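Local coordinates for protein ferritin (PDB 3VNX) that probably oxidises ferrous iron and stores the ferric product inside a hollow shell of 24 subunits, at residues Q47-Y52 with H89-M94; Y52-V57 with L106-P112. One frame throughout, in Å; residues are numbered along the deposited sequence. Where two conformers were deposited one is given.

Contact 1: Q47-Y52 with H89-M94; sequences QINIEY and HAHMLM
Ile-48 lies against Leu-93 and Met-94, two neighbours on the facing helix. Its CG1 comes to 3.4 Å from Leu-93 CB, and the two side chains run past each other in opposite directions. With CG1 beside the backbone N (chi1 -76°), CD1 reaches across Met-94 at about a right angle, 3.6 Å from Met-94 CG. Ala-90 is small enough to let the helices approach: the segment axes are 8.4 Å apart and nearly antiparallel. Its CB meets Tyr-52 CD2 at 3.7 Å. The hydroxyl of Tyr-52 is hydrogen-bonded to His-59 of a second subunit.

Glu-51 rises on the other flank. Its CG touches Leu-93 CD1 at 3.8 Å. Glu-51 OE2 stands at the edge of the His-89 ring, 3.6 Å from His-89 ND1, with carboxylate and ring planes 81° apart and no hydrogen bond between the two atoms. Gln-47 bends at chi2, and its NE2 donates to Glu-51 OE1 at 2.8 Å, meeting it 43° out of the carboxylate plane. Asn-138 is a second donor to OE1. The side chain of Glu-51 lies about 3 Å from a calcium ion. An alanine here takes the carboxylate away and would probably leave the Gln-47 amide without this acceptor and the calcium ion without a nearby negative charge. The chemistry is consistent with a ferroxidase-type metal site beside an apolar helix seam.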
ATOM      1  N   GLN A  47      20.108 -50.044  16.594  1.00 46.83           N
ATOM      2  CA  GLN A  47      20.534 -48.660  16.426  1.00 45.85           C
ATOM      3  C   GLN A  47      19.433 -47.701  16.917  1.00 48.77           C
ATOM      4  O   GLN A  47      19.713 -46.659  17.514  1.00 41.02           O
ATOM      5  CB  GLN A  47      20.933 -48.405  14.961  1.00 51.37           C
ATOM      6  CG  GLN A  47      21.510 -47.017  14.680  1.00 52.57           C
ATOM      7  CD  GLN A  47      22.727 -46.694  15.523  1.00 54.33           C
ATOM      8  OE1 GLN A  47      23.556 -47.562  15.805  1.00 61.76           O
ATOM      9  NE2 GLN A  47      22.852 -45.432  15.915  1.00 41.51           N
ATOM     10  N   ILE A  48      18.175 -48.069  16.722  1.00 43.30           N
ATOM     11  CA  ILE A  48      17.114 -47.320  17.383  1.00 41.31           C
ATOM     12  C   ILE A  48      17.399 -47.219  18.885  1.00 47.60           C
ATOM     13  O   ILE A  48      17.388 -46.120  19.461  1.00 44.21           O
ATOM     14  CB  ILE A  48      15.726 -47.936  17.147  1.00 46.43           C
ATOM     15  CG1 ILE A  48      15.250 -47.618  15.734  1.00 45.67           C
ATOM     16  CG2 ILE A  48      14.723 -47.391  18.153  1.00 44.74           C
ATOM     17  CD1 ILE A  48      14.271 -48.610  15.171  1.00 47.06           C
ATOM     18  N   ASN A  49      17.676 -48.358  19.515  1.00 42.49           N
ATOM     19  CA  ASN A  49      17.907 -48.366  20.956  1.00 42.98           C
ATOM     20  C   ASN A  49      19.115 -47.529  21.350  1.00 43.91           C
ATOM     21  O   ASN A  49      19.144 -46.937  22.430  1.00 40.86           O
ATOM     22  CB  ASN A  49      18.057 -49.801  21.486  1.00 50.68           C
ATOM     23  CG  ASN A  49      18.354 -49.848  22.990  1.00 52.02           C
ATOM     24  OD1 ASN A  49      19.445 -50.251  23.407  1.00 53.95           O
ATOM     25  ND2 ASN A  49      17.384 -49.430  23.806  1.00 48.41           N
ATOM     26  N   ILE A  50      20.113 -47.482  20.473  1.00 47.80           N
ATOM     27  CA  ILE A  50      21.330 -46.723  20.746  1.00 42.23           C
ATOM     28  C   ILE A  50      21.062 -45.208  20.738  1.00 47.50           C
ATOM     29  O   ILE A  50      21.566 -44.466  21.593  1.00 41.47           O
ATOM     30  CB  ILE A  50      22.439 -47.103  19.749  1.00 46.87           C
ATOM     31  CG1 ILE A  50      22.777 -48.588  19.902  1.00 49.72           C
ATOM     32  CG2 ILE A  50      23.682 -46.230  19.943  1.00 46.14           C
ATOM     33  CD1 ILE A  50      23.981 -49.038  19.128  1.00 47.62           C
ATOM     34  N   GLU A  51      20.254 -44.755  19.778  1.00 48.44           N
ATOM     35  CA  GLU A  51      19.911 -43.340  19.672  1.00 47.91           C
ATOM     36  C   GLU A  51      19.013 -43.002  20.837  1.00 47.34           C
ATOM     37  O   GLU A  51      19.199 -41.980  21.528  1.00 46.79           O
ATOM     38  CB  GLU A  51      19.181 -43.026  18.355  1.00 48.26           C
ATOM     39  CG  GLU A  51      19.937 -43.384  17.073  1.00 47.15           C
ATOM     40  CD  GLU A  51      21.112 -42.444  16.735  1.00 54.89           C
ATOM     41  OE1 GLU A  51      21.875 -42.781  15.799  1.00 53.71           O
ATOM     42  OE2 GLU A  51      21.282 -41.380  17.377  1.00 46.09           O
ATOM     43  N   TYR A  52      18.036 -43.872  21.063  1.00 42.83           N
ATOM     44  CA  TYR A  52      17.117 -43.663  22.174  1.00 43.13           C
ATOM     45  C   TYR A  52      17.858 -43.580  23.513  1.00 38.00           C
ATOM     46  O   TYR A  52      17.536 -42.723  24.332  1.00 43.64           O
ATOM     47  CB  TYR A  52      16.005 -44.715  22.201  1.00 42.50           C
ATOM     48  CG  TYR A  52      14.606 -44.120  22.214  1.00 44.31           C
ATOM     49  CD1 TYR A  52      14.242 -43.185  23.181  1.00 42.97           C
ATOM     50  CD2 TYR A  52      13.650 -44.494  21.263  1.00 40.96           C
ATOM     51  CE1 TYR A  52      12.965 -42.624  23.203  1.00 41.38           C
ATOM     52  CE2 TYR A  52      12.358 -43.950  21.279  1.00 37.12           C
ATOM     53  CZ  TYR A  52      12.024 -43.010  22.256  1.00 48.35           C
ATOM     54  OH  TYR A  52      10.754 -42.452  22.301  1.00 45.24           O
ATOM     55  N   HIS A  89      16.378 -38.942  15.823  1.00 41.66           N
ATOM     56  CA  HIS A  89      17.166 -39.921  15.082  1.00 41.85           C
ATOM     57  C   HIS A  89      16.565 -41.315  15.232  1.00 46.48           C
ATOM     58  O   HIS A  89      16.435 -42.051  14.245  1.00 43.42           O
ATOM     59  CB  HIS A  89      18.631 -39.916  15.517  1.00 50.61           C
ATOM     60  CG  HIS A  89      19.380 -38.690  15.097  1.00 54.61           C
ATOM     61  ND1 HIS A  89      20.548 -38.285  15.707  1.00 48.62           N
ATOM     62  CD2 HIS A  89      19.128 -37.781  14.125  1.00 56.19           C
ATOM     63  CE1 HIS A  89      20.983 -37.180  15.131  1.00 52.53           C
ATOM     64  NE2 HIS A  89      20.138 -36.849  14.168  1.00 60.74           N
ATOM     65  N   ALA A  90      16.194 -41.669  16.466  1.00 43.80           N
ATOM     66  CA  ALA A  90      15.524 -42.940  16.736  1.00 40.38           C
ATOM     67  C   ALA A  90      14.218 -43.046  15.951  1.00 42.28           C
ATOM     68  O   ALA A  90      13.934 -44.076  15.320  1.00 40.93           O
ATOM     69  CB  ALA A  90      15.271 -43.113  18.233  1.00 38.53           C
ATOM     70  N   HIS A  91      13.432 -41.973  15.982  1.00 38.45           N
ATOM     71  CA  HIS A  91      12.176 -41.910  15.229  1.00 43.44           C
ATOM     72  C   HIS A  91      12.320 -42.128  13.709  1.00 45.38           C
ATOM     73  O   HIS A  91      11.465 -42.777  13.080  1.00 39.30           O
ATOM     74  CB  HIS A  91      11.465 -40.579  15.496  1.00 46.66           C
ATOM     75  CG  HIS A  91      10.092 -40.504  14.903  1.00 55.13           C
ATOM     76  ND1 HIS A  91       9.015 -41.185  15.430  1.00 50.10           N
ATOM     77  CD2 HIS A  91       9.620 -39.833  13.820  1.00 45.34           C
ATOM     78  CE1 HIS A  91       7.938 -40.935  14.702  1.00 47.60           C
ATOM     79  NE2 HIS A  91       8.280 -40.117  13.723  1.00 46.46           N
ATOM     80  N   MET A  92      13.380 -41.580  13.113  1.00 43.71           N
ATOM     81  CA  MET A  92      13.638 -41.735  11.678  0.54 47.40           C
ATOM     82  C   MET A  92      13.978 -43.198  11.369  1.00 49.87           C
ATOM     83  O   MET A  92      13.602 -43.748  10.317  1.00 44.22           O
ATOM     84  CB  MET A  92      14.783 -40.804  11.217  0.54 46.76           C
ATOM     85  CG  MET A  92      14.498 -39.293  11.335  0.54 48.35           C
ATOM     86  SD  MET A  92      15.953 -38.235  11.646  0.54 61.07           S
ATOM     87  CE  MET A  92      16.776 -38.223  10.051  0.54 45.28           C
ATOM     88  N   LEU A  93      14.705 -43.826  12.290  1.00 43.77           N
ATOM     89  CA  LEU A  93      15.071 -45.227  12.103  1.00 49.70           C
ATOM     90  C   LEU A  93      13.812 -46.075  12.173  1.00 42.36           C
ATOM     91  O   LEU A  93      13.621 -46.966  11.358  1.00 44.81           O
ATOM     92  CB  LEU A  93      16.104 -45.675  13.135  1.00 47.65           C
ATOM     93  CG  LEU A  93      17.488 -45.073  12.885  1.00 46.48           C
ATOM     94  CD1 LEU A  93      18.347 -45.158  14.134  1.00 48.60           C
ATOM     95  CD2 LEU A  93      18.149 -45.779  11.700  1.00 39.55           C
ATOM     96  N   MET A  94      12.940 -45.761  13.124  1.00 38.84           N
ATOM     97  CA  MET A  94      11.683 -46.486  13.269  1.00 44.95           C
ATOM     98  C   MET A  94      10.844 -46.311  12.018  1.00 40.10           C
ATOM     99  O   MET A  94      10.245 -47.266  11.502  1.00 39.03           O
ATOM    100  CB  MET A  94      10.937 -46.003  14.515  1.00 39.36           C
ATOM    101  CG  MET A  94      11.770 -46.164  15.786  1.00 41.39           C
ATOM    102  SD  MET A  94      11.175 -45.256  17.220  1.00 43.89           S
ATOM    103  CE  MET A  94       9.557 -46.021  17.452  1.00 43.18           C
TER

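Contact 2: Y52-V57 with L106-P112; sequences YTISYV and LKPLAAP
Tyr-56 reaches from the helix into the curve of the 106-112 loop. Its CB lies 4.3 Å from Leu-109 CD1. CG is turned away from the backbone N (chi1 -154°), and the same methyl sits over one ring face, 4.2 Å from CG and offset toward the rim. Further out, CD2 and CE2 pass Pro-112 CD, with CE2 3.6 Å from it. The proline ring crosses the tyrosine at about a right angle. Ala-110 O stands at the ring edge, in plane, 3.8 Å from CD2. At the tip, OH is hydrogen-bonded to Lys-107 O of a second subunit, and the same bond recurs reciprocally.

Leu-109 fills the gap between Tyr-56 and Tyr-52. Its CD1 also touches Tyr-52 CD1 at 4.1 Å, while CD2 slides past Thr-53 OG1. Leu-106 CD2 meets Tyr-52 CD2, and Pro-112 CB packs on Val-57. No direct hydrogen bond joins the segments. A water may bridge Thr-53 OG1 and Ala-110 N, but Thr-53 has two conformers and the bridge is doubtful. Thr-53 OG1 is also bonded to Asn-49 O.

Leu-109 makes backbone hydrogen bonds to the second subunit. The 106-112 segment belongs to the long crossover loop between helices 73-99 and 123-151 of the ferritin four-helix bundle, laid along helix 38-66 at the dimer interface.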
ATOM      1  N   TYR A  52      18.036 -43.872  21.063  1.00 42.83           N
ATOM      2  CA  TYR A  52      17.117 -43.663  22.174  1.00 43.13           C
ATOM      3  C   TYR A  52      17.858 -43.580  23.513  1.00 38.00           C
ATOM      4  O   TYR A  52      17.536 -42.723  24.332  1.00 43.64           O
ATOM      5  CB  TYR A  52      16.005 -44.715  22.201  1.00 42.50           C
ATOM      6  CG  TYR A  52      14.606 -44.120  22.214  1.00 44.31           C
ATOM      7  CD1 TYR A  52      14.242 -43.185  23.181  1.00 42.97           C
ATOM      8  CD2 TYR A  52      13.650 -44.494  21.263  1.00 40.96           C
ATOM      9  CE1 TYR A  52      12.965 -42.624  23.203  1.00 41.38           C
ATOM     10  CE2 TYR A  52      12.358 -43.950  21.279  1.00 37.12           C
ATOM     11  CZ  TYR A  52      12.024 -43.010  22.256  1.00 48.35           C
ATOM     12  OH  TYR A  52      10.754 -42.452  22.301  1.00 45.24           O
ATOM     13  N   THR A  53      18.863 -44.430  23.729  1.00 37.46           N
ATOM     14  CA  THR A  53      19.657 -44.378  24.963  0.73 44.31           C
ATOM     15  C   THR A  53      20.417 -43.061  25.070  1.00 43.83           C
ATOM     16  O   THR A  53      20.403 -42.396  26.115  1.00 44.52           O
ATOM     17  CB  THR A  53      20.685 -45.537  25.062  0.73 42.34           C
ATOM     18  OG1 THR A  53      19.999 -46.780  25.222  0.73 43.88           O
ATOM     19  CG2 THR A  53      21.609 -45.334  26.251  0.73 40.65           C
ATOM     20  N   ILE A  54      21.089 -42.690  23.981  1.00 40.19           N
ATOM     21  CA  ILE A  54      21.881 -41.455  23.963  1.00 48.65           C
ATOM     22  C   ILE A  54      21.010 -40.201  24.176  1.00 46.66           C
ATOM     23  O   ILE A  54      21.423 -39.231  24.819  1.00 43.40           O
ATOM     24  CB  ILE A  54      22.685 -41.343  22.664  1.00 49.07           C
ATOM     25  CG1 ILE A  54      23.764 -42.427  22.625  1.00 47.89           C
ATOM     26  CG2 ILE A  54      23.294 -39.962  22.519  1.00 49.34           C
ATOM     27  CD1 ILE A  54      24.492 -42.478  21.307  1.00 50.25           C
ATOM     28  N   SER A  55      19.799 -40.234  23.641  1.00 42.86           N
ATOM     29  CA  SER A  55      18.851 -39.170  23.903  1.00 47.59           C
ATOM     30  C   SER A  55      18.604 -39.041  25.408  1.00 47.53           C
ATOM     31  O   SER A  55      18.549 -37.933  25.946  1.00 38.59           O
ATOM     32  CB  SER A  55      17.542 -39.445  23.167  1.00 39.02           C
ATOM     33  OG  SER A  55      16.547 -38.549  23.594  1.00 41.96           O
ATOM     34  N   TYR A  56      18.467 -40.182  26.085  1.00 45.46           N
ATOM     35  CA  TYR A  56      18.135 -40.206  27.510  1.00 45.46           C
ATOM     36  C   TYR A  56      19.323 -39.683  28.324  1.00 43.76           C
ATOM     37  O   TYR A  56      19.169 -38.899  29.270  1.00 41.53           O
ATOM     38  CB  TYR A  56      17.794 -41.639  27.908  1.00 43.34           C
ATOM     39  CG  TYR A  56      16.866 -41.840  29.101  1.00 43.30           C
ATOM     40  CD1 TYR A  56      15.660 -41.161  29.203  1.00 40.28           C
ATOM     41  CD2 TYR A  56      17.181 -42.770  30.092  1.00 43.97           C
ATOM     42  CE1 TYR A  56      14.802 -41.385  30.285  1.00 52.24           C
ATOM     43  CE2 TYR A  56      16.341 -42.998  31.174  1.00 46.30           C
ATOM     44  CZ  TYR A  56      15.152 -42.312  31.266  1.00 52.38           C
ATOM     45  OH  TYR A  56      14.320 -42.543  32.345  1.00 45.69           O
ATOM     46  N   VAL A  57      20.514 -40.118  27.939  1.00 44.43           N
ATOM     47  CA  VAL A  57      21.736 -39.650  28.570  1.00 39.28           C
ATOM     48  C   VAL A  57      21.862 -38.150  28.411  1.00 45.25           C
ATOM     49  O   VAL A  57      22.184 -37.440  29.368  1.00 44.59           O
ATOM     50  CB  VAL A  57      22.959 -40.293  27.933  1.00 42.21           C
ATOM     51  CG1 VAL A  57      24.223 -39.662  28.485  1.00 42.20           C
ATOM     52  CG2 VAL A  57      22.940 -41.794  28.161  1.00 40.40           C
ATOM     53  N   LEU A 106      11.205 -51.945  20.591  1.00 41.65           N
ATOM     54  CA  LEU A 106      11.792 -50.993  21.518  1.00 48.01           C
ATOM     55  C   LEU A 106      12.319 -51.747  22.723  1.00 50.71           C
ATOM     56  O   LEU A 106      11.630 -52.591  23.301  1.00 47.59           O
ATOM     57  CB  LEU A 106      10.767 -49.934  21.951  1.00 50.36           C
ATOM     58  CG  LEU A 106      10.500 -48.804  20.956  1.00 50.29           C
ATOM     59  CD1 LEU A 106       9.510 -47.800  21.525  1.00 43.30           C
ATOM     60  CD2 LEU A 106      11.812 -48.122  20.571  1.00 45.38           C
ATOM     61  N   LYS A 107      13.544 -51.421  23.101  1.00 50.32           N
ATOM     62  CA  LYS A 107      14.251 -52.158  24.130  1.00 51.95           C
ATOM     63  C   LYS A 107      14.328 -51.361  25.431  1.00 50.44           C
ATOM     64  O   LYS A 107      13.923 -50.202  25.480  1.00 53.90           O
ATOM     65  CB  LYS A 107      15.638 -52.513  23.610  1.00 50.42           C
ATOM     66  CG  LYS A 107      15.592 -53.351  22.340  1.00 49.12           C
ATOM     67  CD  LYS A 107      16.995 -53.652  21.824  1.00 60.27           C
ATOM     68  CE  LYS A 107      17.011 -54.893  20.933  1.00 65.78           C
ATOM     69  NZ  LYS A 107      18.359 -55.117  20.329  1.00 68.68           N
ATOM     70  N   PRO A 108      14.807 -51.992  26.505  1.00 53.26           N
ATOM     71  CA  PRO A 108      14.902 -51.256  27.770  1.00 53.67           C
ATOM     72  C   PRO A 108      15.926 -50.121  27.708  1.00 52.76           C
ATOM     73  O   PRO A 108      16.913 -50.187  26.972  1.00 46.67           O
ATOM     74  CB  PRO A 108      15.371 -52.325  28.767  1.00 43.42           C
ATOM     75  CG  PRO A 108      14.914 -53.610  28.182  1.00 47.58           C
ATOM     76  CD  PRO A 108      15.034 -53.437  26.681  1.00 50.46           C
ATOM     77  N   LEU A 109      15.684 -49.076  28.484  1.00 48.29           N
ATOM     78  CA  LEU A 109      16.657 -48.012  28.629  1.00 44.54           C
ATOM     79  C   LEU A 109      17.198 -48.055  30.042  1.00 55.17           C
ATOM     80  O   LEU A 109      16.428 -47.964  31.010  1.00 54.70           O
ATOM     81  CB  LEU A 109      16.019 -46.649  28.362  1.00 47.57           C
ATOM     82  CG  LEU A 109      15.383 -46.399  26.988  1.00 51.81           C
ATOM     83  CD1 LEU A 109      15.241 -44.901  26.770  1.00 48.31           C
ATOM     84  CD2 LEU A 109      16.208 -47.018  25.869  1.00 45.67           C
ATOM     85  N   ALA A 110      18.517 -48.217  30.161  1.00 44.88           N
ATOM     86  CA  ALA A 110      19.178 -48.169  31.460  1.00 45.01           C
ATOM     87  C   ALA A 110      19.166 -46.749  32.037  1.00 51.00           C
ATOM     88  O   ALA A 110      19.189 -45.760  31.291  1.00 52.38           O
ATOM     89  CB  ALA A 110      20.608 -48.680  31.341  1.00 45.62           C
ATOM     90  N   ALA A 111      19.139 -46.655  33.363  1.00 51.66           N
ATOM     91  CA  ALA A 111      19.281 -45.372  34.045  1.00 45.05           C
ATOM     92  C   ALA A 111      20.612 -44.759  33.666  1.00 48.35           C
ATOM     93  O   ALA A 111      21.644 -45.426  33.765  1.00 50.48           O
ATOM     94  CB  ALA A 111      19.224 -45.574  35.527  1.00 39.58           C
ATOM     95  N   PRO A 112      20.600 -43.487  33.216  1.00 57.50           N
ATOM     96  CA  PRO A 112      21.845 -42.788  32.858  1.00 38.96           C
ATOM     97  C   PRO A 112      22.528 -42.246  34.098  1.00 49.68           C
ATOM     98  O   PRO A 112      21.894 -42.162  35.150  1.00 44.80           O
ATOM     99  CB  PRO A 112      21.353 -41.617  32.011  1.00 44.30           C
ATOM    100  CG  PRO A 112      19.985 -41.317  32.576  1.00 51.15           C
ATOM    101  CD  PRO A 112      19.404 -42.652  32.981  1.00 49.30           C
TER
HETATM  102  O   HOH W   1      20.168 -47.947  27.800  1.00 46.91           O

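Overall arrangement
Both contacts use helix 38-66 and share Tyr-52. Their centres are about 10 Å apart. Contact 1 faces the bundle interior, about 6 Å from the chain centre; contact 2 lies farther out, at about 11 Å. Asn-49 joins them: its ND2 is 3.3 Å from Pro-108 O, a probable hydrogen bond. Ile-48 CG2 also packs on Leu-106 CD2 at 3.9 Å. A calcium ion lies about 3 Å from the side chain of Glu-51, in contact 1; the shared Tyr-52 side chain is about 11 Å from a calcium ion. One helix therefore carries a metal-site carboxylate, Glu-51, inward and subunit-interface residues outward. Both contacts also touch Phe-9 of a third subunit.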